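Local coordinates for protein DNA polymerase III, beta subunit (Thermotoga maritima, PDB 1VPK) that probably tethers DNA polymerases and other proteins to DNA as a ring-shaped, head-to-tail homodimeric sliding clamp, conferring processivity, at residues K25-S30 with L217-E222; P40-F45 with T59-G64; F155-D160 with L205-M210; P223-R228 with V234-N239. All blocks are in the same frame, centred on the assembly; numbering follows the deposited sequence.

Contact 1: residues K25-S30 with L217-E222; sequences KITIAS and LDNTTE
Asn219 turns its CG back beside its own backbone N (chi1 -68°), and Ile28 sets CG1 beside its backbone N (chi1 -74°) and extends CD1 beyond it, which lays the two side chains alongside each other, running in opposite senses. They meet where helix 19-29 of the N-terminal domain of this beta sliding clamp approaches the residue that follows helix 207-218 of the central domain, an interdomain contact between a helix flank and a helix exit. Ile28 CG1 rests on Asn219 CB at 3.5 Å, and the methyl CD1 reaches the carbonyl oxygen Asn219 O, also at 3.5 Å. From the preceding residue, Thr27 sets its methyl CG2 obliquely above one face of the Asn219 amide, 3.9 Å from OD1 and 4.1 Å from ND2. Thr27 offers this methyl because OG1 sits beside the backbone N and bonds back to Lys23 O within its own helix. Asn219 ND2 bonds Asn215 O, one turn back in its own chain. The direct touch is thus van der Waals, while a polar link runs alongside it: Asn215 ND2 donates to Thr27 O. Beyond the helix end, Thr220 forms an ST turn, its OG1 accepting from Glu222 N at 3.1 Å. Thr27 O also receives Ser30 OG at 2.7 Å, tilted 27° from the carbonyl plane and on the same face as Ser30 N.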
# COMPACT_ATOMS: atom_id res chain seq x y z
N LYS A 25 21.12 -14.62 0.47
CA LYS A 25 22.00 -14.29 1.62
C LYS A 25 21.99 -12.82 2.05
O LYS A 25 22.05 -12.51 3.25
CB LYS A 25 23.44 -14.80 1.35
CG LYS A 25 23.48 -16.32 1.16
CD LYS A 25 23.28 -17.03 2.55
CE LYS A 25 22.94 -18.51 2.48
NZ LYS A 25 23.80 -19.43 1.74
N ILE A 26 21.90 -11.91 1.08
CA ILE A 26 21.71 -10.49 1.37
C ILE A 26 20.40 -10.27 2.12
O ILE A 26 20.37 -9.58 3.12
CB ILE A 26 21.79 -9.65 0.07
CG1 ILE A 26 23.23 -9.63 -0.46
CG2 ILE A 26 21.19 -8.25 0.26
CD1 ILE A 26 24.15 -8.86 0.33
N THR A 27 19.32 -10.85 1.60
CA THR A 27 17.99 -10.72 2.19
C THR A 27 17.98 -11.24 3.61
O THR A 27 17.42 -10.60 4.52
CB THR A 27 16.95 -11.50 1.33
OG1 THR A 27 16.92 -10.91 0.03
CG2 THR A 27 15.57 -11.40 1.89
N ILE A 28 18.59 -12.39 3.81
CA ILE A 28 18.62 -13.00 5.12
C ILE A 28 19.32 -12.15 6.17
O ILE A 28 18.86 -12.07 7.32
CB ILE A 28 19.28 -14.39 5.08
CG1 ILE A 28 18.29 -15.32 4.44
CG2 ILE A 28 19.65 -14.89 6.52
CD1 ILE A 28 18.85 -16.66 4.01
N ALA A 29 20.45 -11.57 5.80
CA ALA A 29 21.22 -10.69 6.67
C ALA A 29 20.63 -9.31 6.91
O ALA A 29 20.98 -8.66 7.90
CB ALA A 29 22.65 -10.54 6.13
N SER A 30 19.73 -8.88 6.03
CA SER A 30 19.33 -7.49 5.95
C SER A 30 18.66 -6.92 7.19
O SER A 30 18.82 -5.75 7.44
CB SER A 30 18.42 -7.23 4.73
OG SER A 30 17.25 -7.96 4.86
N LEU A 217 13.80 -17.46 9.12
CA LEU A 217 12.85 -18.57 8.97
C LEU A 217 12.09 -18.47 7.66
O LEU A 217 11.85 -19.50 7.00
CB LEU A 217 11.88 -18.59 10.15
CG LEU A 217 12.47 -18.79 11.54
CD1 LEU A 217 11.43 -18.59 12.61
CD2 LEU A 217 13.15 -20.15 11.71
N ASP A 218 11.69 -17.26 7.28
CA ASP A 218 10.99 -17.05 6.02
C ASP A 218 11.90 -17.27 4.84
O ASP A 218 11.39 -17.47 3.75
CB ASP A 218 10.31 -15.67 5.92
CG ASP A 218 9.15 -15.48 6.96
OD1 ASP A 218 8.55 -16.49 7.43
OD2 ASP A 218 8.84 -14.31 7.31
N ASN A 219 13.22 -17.30 5.04
CA ASN A 219 14.16 -17.46 3.93
C ASN A 219 15.08 -18.65 3.99
O ASN A 219 16.08 -18.69 3.29
CB ASN A 219 14.98 -16.17 3.75
CG ASN A 219 14.14 -15.05 3.28
OD1 ASN A 219 13.90 -14.91 2.11
ND2 ASN A 219 13.66 -14.26 4.18
N THR A 220 14.76 -19.64 4.80
CA THR A 220 15.49 -20.90 4.73
C THR A 220 14.57 -22.03 4.20
O THR A 220 13.38 -22.08 4.49
CB THR A 220 16.16 -21.30 6.08
OG1 THR A 220 16.86 -22.54 5.91
CG2 THR A 220 15.18 -21.48 7.15
N THR A 221 15.15 -22.91 3.41
CA THR A 221 14.41 -24.07 2.94
C THR A 221 14.74 -25.28 3.80
O THR A 221 14.27 -26.38 3.53
CB THR A 221 14.71 -24.37 1.45
OG1 THR A 221 16.04 -24.90 1.32
CG2 THR A 221 14.58 -23.08 0.60
N GLU A 222 15.55 -25.10 4.85
CA GLU A 222 15.94 -26.26 5.60
C GLU A 222 14.89 -26.67 6.66
O GLU A 222 14.23 -25.83 7.25
CB GLU A 222 17.36 -26.12 6.15
CG GLU A 222 17.52 -25.51 7.51
CD GLU A 222 18.97 -25.65 7.98
OE1 GLU A 222 19.86 -25.51 7.10
OE2 GLU A 222 19.20 -25.90 9.21

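Contact 2: residues P40-F45 with T59-G64; sequences PILAGF and TDLETG
The beta-hairpin turn between strands 53-59 and 63-68 of the N-terminal domain is met, at Thr59 and Leu61, by Leu42 of the 3-10 turn 41-43, which leads into strand 44-50. Leu42 reaches across with both methyls. Its CD1 presses on Leu61, 3.6 Å from CG, the two side chains crossing at about a right angle; its CD2 lies alongside Thr59, 4.0 Å from CG2, both side chains pointing the same way. The carbonyl oxygens Leu42 O and Thr59 O approach to 3.4 Å, too alike to bond, since neither carries a proton. The water accepts from Thr59 N at 2.8 Å and lies within donating distance of Leu42 O and Gly44 O, linking the backbones beside the leucine. Thr59 chi1 of -171° turns OG1 away from its own N and in toward the hairpin turn, where it accepts from Leu61 N and donates to Thr63 O from above the carbonyl plane. Asp60 OD1 grips two amides, Thr63 N on its syn side at 2.8 Å and Glu62 N on its anti side, while Asp60 OD2 forms a salt bridge with Lys208 of the central domain. Threonine and aspartate in succession thus brace a beta-hairpin turn, with an ST turn at Thr59 overlapping an Asx turn at Asp60.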
# COMPACT_ATOMS: atom_id res chain seq x y z
N PRO A 40 27.05 4.57 10.60
CA PRO A 40 26.71 4.36 9.20
C PRO A 40 27.35 3.07 8.65
O PRO A 40 26.80 2.40 7.80
CB PRO A 40 27.31 5.60 8.54
CG PRO A 40 27.21 6.62 9.52
CD PRO A 40 27.48 5.95 10.84
N ILE A 41 28.54 2.75 9.14
CA ILE A 41 29.20 1.50 8.88
C ILE A 41 28.34 0.27 9.20
O ILE A 41 28.32 -0.70 8.43
CB ILE A 41 30.52 1.43 9.70
CG1 ILE A 41 31.17 0.07 9.49
CG2 ILE A 41 30.28 1.63 11.17
CD1 ILE A 41 32.65 0.17 9.47
N LEU A 42 27.61 0.33 10.32
CA LEU A 42 26.70 -0.74 10.70
C LEU A 42 25.37 -0.74 9.94
O LEU A 42 24.59 -1.70 10.08
CB LEU A 42 26.46 -0.75 12.19
CG LEU A 42 27.74 -0.88 13.05
CD1 LEU A 42 27.39 -1.17 14.50
CD2 LEU A 42 28.61 -1.99 12.56
N ALA A 43 25.14 0.25 9.09
CA ALA A 43 24.01 0.25 8.18
C ALA A 43 24.44 -0.39 6.86
O ALA A 43 23.64 -0.44 5.88
CB ALA A 43 23.48 1.70 8.00
N GLY A 44 25.69 -0.90 6.81
CA GLY A 44 26.19 -1.65 5.67
C GLY A 44 26.45 -3.13 5.96
O GLY A 44 26.55 -3.54 7.14
N PHE A 45 26.55 -3.92 4.87
CA PHE A 45 26.96 -5.32 4.93
C PHE A 45 28.46 -5.42 4.90
O PHE A 45 29.13 -4.79 4.05
CB PHE A 45 26.45 -6.12 3.71
CG PHE A 45 24.98 -6.19 3.62
CD1 PHE A 45 24.28 -7.08 4.41
CD2 PHE A 45 24.30 -5.41 2.73
CE1 PHE A 45 22.90 -7.17 4.34
CE2 PHE A 45 22.90 -5.47 2.65
CZ PHE A 45 22.20 -6.33 3.49
N THR A 59 25.33 -6.40 11.42
CA THR A 59 25.04 -6.30 12.83
C THR A 59 24.62 -4.89 13.19
O THR A 59 25.06 -3.92 12.56
CB THR A 59 26.25 -6.71 13.68
OG1 THR A 59 25.87 -6.81 15.05
CG2 THR A 59 27.42 -5.67 13.58
N ASP A 60 23.85 -4.79 14.25
CA ASP A 60 23.63 -3.55 14.98
C ASP A 60 24.18 -3.61 16.39
O ASP A 60 23.80 -2.82 17.22
CB ASP A 60 22.15 -3.25 15.03
CG ASP A 60 21.35 -4.29 15.79
OD1 ASP A 60 21.93 -5.15 16.48
OD2 ASP A 60 20.11 -4.24 15.68
N LEU A 61 25.07 -4.54 16.67
CA LEU A 61 25.66 -4.73 17.99
C LEU A 61 24.77 -5.47 19.01
O LEU A 61 25.25 -5.88 20.08
CB LEU A 61 26.19 -3.42 18.61
CG LEU A 61 27.17 -2.56 17.78
CD1 LEU A 61 27.73 -1.50 18.64
CD2 LEU A 61 28.29 -3.40 17.22
N GLU A 62 23.49 -5.64 18.71
CA GLU A 62 22.63 -6.50 19.54
C GLU A 62 22.33 -7.81 18.79
O GLU A 62 22.36 -8.87 19.42
CB GLU A 62 21.32 -5.78 19.91
CG GLU A 62 20.21 -6.73 20.42
CD GLU A 62 18.93 -5.99 20.78
OE1 GLU A 62 18.23 -5.54 19.82
OE2 GLU A 62 18.66 -5.90 22.01
N THR A 63 22.04 -7.73 17.48
CA THR A 63 21.90 -8.90 16.61
C THR A 63 23.07 -8.91 15.58
O THR A 63 23.42 -7.86 15.05
CB THR A 63 20.53 -8.87 15.84
OG1 THR A 63 19.42 -8.67 16.73
CG2 THR A 63 20.31 -10.17 14.98
N GLY A 64 23.67 -10.06 15.34
CA GLY A 64 24.70 -10.25 14.32
C GLY A 64 24.39 -11.46 13.48
O GLY A 64 23.90 -12.50 13.99
O HOH W 1 25.83 -4.21 9.69

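Contact 3: residues F155-D160 with L205-M210; sequences FAAAKD and LSLKSM
Leu207 points its side chain at the loop 155-160 and splits its two methyls between neighbouring residues. With CG anti to the backbone N (chi1 -177°) and chi2 at 52°, CD1 is directed to Ala157 and CD2 to the backbone that follows. The CB of Ala157, which also points across the contact, meets Leu207 CD1 at 4.1 Å. Leu207 CD2 lies 3.6 Å from Ala158 O, an oxygen whose hydrogen-bonding partner is Asn167 ND2, and 4.3 Å from Lys159 CA. Lys159 turns its CB away from the leucine, yet its CG still comes within 4.5 Å of Leu207 CD2, a loose contact. This joins the loop after helix 143-153 to the start of helix 207-218 within the central domain of the clamp, where strand 201-206 runs directly into the helix. Ser206 is the N-cap: chi1 of 78° brings OG over the first turn to accept from Ser209 N at 3.0 Å. Ile154 and Asn167 also pack on Leu207. Lys208, the next residue along the helix, is turned to another surface, where NZ bonds Leu33 O of the N-terminal domain.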
# COMPACT_ATOMS: atom_id res chain seq x y z
N PHE A 155 3.13 -9.70 16.71
CA PHE A 155 2.29 -8.50 16.62
C PHE A 155 1.88 -7.84 17.94
O PHE A 155 1.49 -6.69 17.95
CB PHE A 155 1.02 -8.77 15.83
CG PHE A 155 -0.05 -9.50 16.63
CD1 PHE A 155 -0.07 -10.90 16.67
CD2 PHE A 155 -1.06 -8.80 17.27
CE1 PHE A 155 -1.04 -11.55 17.36
CE2 PHE A 155 -2.04 -9.46 17.98
CZ PHE A 155 -2.03 -10.84 18.02
N ALA A 156 1.89 -8.61 19.04
CA ALA A 156 1.42 -8.09 20.30
C ALA A 156 2.56 -7.41 21.11
O ALA A 156 2.29 -6.76 22.12
CB ALA A 156 0.77 -9.21 21.09
N ALA A 157 3.81 -7.53 20.65
CA ALA A 157 4.94 -6.87 21.31
C ALA A 157 4.82 -5.37 21.26
O ALA A 157 4.39 -4.81 20.26
CB ALA A 157 6.25 -7.27 20.68
N ALA A 158 5.21 -4.71 22.35
CA ALA A 158 5.36 -3.25 22.38
C ALA A 158 6.31 -2.79 21.27
O ALA A 158 7.39 -3.37 21.08
CB ALA A 158 5.88 -2.77 23.74
N LYS A 159 5.89 -1.78 20.54
CA LYS A 159 6.73 -1.20 19.48
C LYS A 159 7.65 -0.10 20.02
O LYS A 159 8.62 0.26 19.38
CB LYS A 159 5.87 -0.67 18.33
CG LYS A 159 5.27 -1.79 17.52
CD LYS A 159 4.30 -1.31 16.49
CE LYS A 159 3.41 -2.45 16.03
NZ LYS A 159 2.32 -2.74 17.03
N ASP A 160 7.32 0.42 21.21
CA ASP A 160 8.12 1.43 21.87
C ASP A 160 9.35 0.78 22.49
O ASP A 160 9.24 0.10 23.52
CB ASP A 160 7.30 2.12 22.96
CG ASP A 160 8.09 3.22 23.69
OD1 ASP A 160 9.28 3.46 23.36
OD2 ASP A 160 7.50 3.85 24.60
N LEU A 205 14.12 -11.86 23.91
CA LEU A 205 14.80 -11.29 22.75
C LEU A 205 14.01 -10.07 22.29
O LEU A 205 12.75 -10.06 22.33
CB LEU A 205 14.92 -12.33 21.62
CG LEU A 205 15.74 -13.61 21.90
CD1 LEU A 205 15.66 -14.51 20.70
CD2 LEU A 205 17.21 -13.32 22.30
N SER A 206 14.74 -9.04 21.88
CA SER A 206 14.18 -7.75 21.45
C SER A 206 13.33 -7.93 20.21
O SER A 206 13.47 -8.92 19.47
CB SER A 206 15.28 -6.70 21.16
OG SER A 206 15.90 -6.91 19.87
N LEU A 207 12.45 -6.96 19.96
CA LEU A 207 11.61 -7.03 18.78
C LEU A 207 12.46 -6.98 17.51
O LEU A 207 12.19 -7.75 16.58
CB LEU A 207 10.59 -5.90 18.80
CG LEU A 207 9.57 -5.85 17.65
CD1 LEU A 207 8.85 -7.17 17.48
CD2 LEU A 207 8.61 -4.75 17.95
N LYS A 208 13.49 -6.14 17.50
CA LYS A 208 14.41 -6.08 16.35
C LYS A 208 15.10 -7.45 16.11
O LYS A 208 15.20 -7.90 14.97
CB LYS A 208 15.42 -4.94 16.47
CG LYS A 208 16.37 -4.93 15.25
CD LYS A 208 16.60 -3.62 14.57
CE LYS A 208 17.71 -3.77 13.50
NZ LYS A 208 18.72 -2.74 13.63
N SER A 209 15.51 -8.13 17.17
CA SER A 209 16.13 -9.44 17.05
C SER A 209 15.15 -10.45 16.47
O SER A 209 15.48 -11.21 15.58
CB SER A 209 16.66 -9.93 18.40
OG SER A 209 17.83 -9.25 18.80
N MET A 210 13.91 -10.39 16.96
CA MET A 210 12.83 -11.27 16.53
C MET A 210 12.38 -11.14 15.09
O MET A 210 12.03 -12.14 14.47
CB MET A 210 11.65 -11.11 17.49
CG MET A 210 11.96 -11.69 18.87
SD MET A 210 12.36 -13.44 18.85
CE MET A 210 10.88 -14.25 18.21

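Contact 4: residues P223-R228 with V234-N239; sequences PTITVR and VSLSTN
Val227 and Leu236 face each other as the non-hydrogen-bonded pair of an antiparallel beta hairpin, strands 224-229 and 233-237, with CA atoms 4.6 Å apart. Their side chains lean across one another at a slant, Val227 CG2 meeting Leu236 CD1 at 3.7 Å. The same leucine methyl also touches Ile225 CD1 at 3.8 Å; Ile225 swings CG1 between its backbone N and carbonyl carbon (chi1 59°), which carries CD1 to the leucine. On the other side of Val227, CG1 packs on Val234 CG1, so beta-branched residues and a leucine make a run of apolar contacts along the hairpin. Leu146 of helix 143-153 and Phe203 and Leu205 of strand 201-206 pack against the ends of this run. The face opposite Val227 and Leu236 is polar, carrying two hydrogen-bonded pairs with reciprocal backbone bonds: Thr226 N to Ser237 O is 3.0 Å, while Ser237 N to Thr226 O, Arg228 N to Ser235 O and Ser235 N to Arg228 O are each 2.9 Å. Ser237 OG bonds Glu242, while Ser235 OG accepts from Ala133 N. Arg228, extended through chi2 and bent at chi3 (58°), folds over its partner: Ser235 CB lies over one face of the guanidinium, 4.0 Å from Arg228 NH2, which bonds Ala133 O.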
# COMPACT_ATOMS: atom_id res chain seq x y z
N PRO A 223 14.69 -28.00 6.82
CA PRO A 223 13.55 -28.57 7.60
C PRO A 223 13.52 -28.23 9.10
O PRO A 223 12.45 -28.08 9.69
CB PRO A 223 13.71 -30.09 7.40
CG PRO A 223 14.52 -30.23 6.20
CD PRO A 223 15.48 -29.08 6.21
N THR A 224 14.69 -28.15 9.70
CA THR A 224 14.81 -27.76 11.10
C THR A 224 15.91 -26.74 11.29
O THR A 224 16.77 -26.59 10.43
CB THR A 224 15.16 -28.95 11.97
OG1 THR A 224 16.41 -29.49 11.54
CG2 THR A 224 14.13 -30.01 11.86
N ILE A 225 15.87 -26.03 12.40
CA ILE A 225 16.92 -25.05 12.77
C ILE A 225 17.38 -25.31 14.22
O ILE A 225 16.65 -25.92 15.02
CB ILE A 225 16.45 -23.59 12.67
CG1 ILE A 225 15.26 -23.30 13.58
CG2 ILE A 225 16.13 -23.21 11.24
CD1 ILE A 225 15.66 -22.89 14.99
N THR A 226 18.58 -24.83 14.56
CA THR A 226 19.14 -25.02 15.90
C THR A 226 19.16 -23.73 16.68
O THR A 226 19.53 -22.69 16.16
CB THR A 226 20.59 -25.55 15.83
OG1 THR A 226 20.61 -26.78 15.11
CG2 THR A 226 21.14 -25.77 17.23
N VAL A 227 18.82 -23.83 17.97
CA VAL A 227 18.83 -22.69 18.90
C VAL A 227 19.73 -23.05 20.05
O VAL A 227 19.61 -24.13 20.57
CB VAL A 227 17.43 -22.44 19.47
CG1 VAL A 227 17.46 -21.36 20.56
CG2 VAL A 227 16.45 -22.09 18.30
N ARG A 228 20.60 -22.15 20.44
CA ARG A 228 21.47 -22.33 21.62
C ARG A 228 21.49 -21.08 22.48
O ARG A 228 21.62 -19.95 21.96
CB ARG A 228 22.91 -22.68 21.22
CG ARG A 228 23.80 -23.14 22.41
CD ARG A 228 25.16 -23.69 21.93
NE ARG A 228 25.89 -22.70 21.15
CZ ARG A 228 25.92 -22.63 19.81
NH1 ARG A 228 25.24 -23.49 19.05
NH2 ARG A 228 26.62 -21.66 19.22
N VAL A 234 21.81 -15.85 22.43
CA VAL A 234 21.11 -16.94 21.76
C VAL A 234 21.59 -16.93 20.29
O VAL A 234 21.53 -15.89 19.60
CB VAL A 234 19.60 -16.69 21.80
CG1 VAL A 234 18.80 -17.78 21.01
CG2 VAL A 234 19.12 -16.63 23.23
N SER A 235 22.06 -18.09 19.83
CA SER A 235 22.37 -18.34 18.44
C SER A 235 21.20 -19.10 17.86
O SER A 235 20.71 -20.04 18.47
CB SER A 235 23.64 -19.18 18.28
OG SER A 235 24.82 -18.41 18.55
N LEU A 236 20.79 -18.68 16.67
CA LEU A 236 19.86 -19.38 15.83
C LEU A 236 20.62 -19.69 14.54
O LEU A 236 21.04 -18.77 13.83
CB LEU A 236 18.67 -18.49 15.53
CG LEU A 236 17.43 -19.14 14.92
CD1 LEU A 236 16.35 -19.24 16.00
CD2 LEU A 236 16.92 -18.31 13.78
N SER A 237 20.82 -20.97 14.27
CA SER A 237 21.72 -21.43 13.21
C SER A 237 20.96 -22.29 12.19
O SER A 237 20.16 -23.18 12.58
CB SER A 237 22.81 -22.34 13.81
OG SER A 237 23.67 -21.60 14.66
N THR A 238 21.25 -22.05 10.92
CA THR A 238 20.98 -22.99 9.85
C THR A 238 22.34 -23.49 9.33
O THR A 238 23.38 -23.20 9.91
CB THR A 238 20.18 -22.34 8.69
OG1 THR A 238 21.02 -21.45 7.94
CG2 THR A 238 18.97 -21.57 9.22
N ASN A 239 22.29 -24.31 8.28
CA ASN A 239 23.45 -24.80 7.54
C ASN A 239 24.50 -23.70 7.25
O ASN A 239 25.68 -23.86 7.56
CB ASN A 239 22.90 -25.35 6.21
CG ASN A 239 23.85 -26.22 5.47
OD1 ASN A 239 24.46 -27.14 6.04
ND2 ASN A 239 23.94 -26.00 4.15

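Contact 3 is buried, nearest the centre of the chain, whereas contacts 1, 2 and 4 are partly buried. Contacts 1 and 3 use the two ends of helix 207-218, one facing the N-terminal domain and the other a loop of its own domain. Contacts 2 and 4 reach the same eight-stranded sheet, which spans both domains, but only contact 4 is built on paired backbone bonds; contact 2 relies on leucine packing and a water, contacts 1 and 3 on van der Waals touch. Polar bonds knit them together: Glu62 to Ser206 and Thr63 to Ser209 join contacts 2 and 3, and Glu222 OE1 to Asn239 N joins 1 and 4. Phe45 packs on Ile26 and Ala29 of helix 19-29, linking 2 to 1.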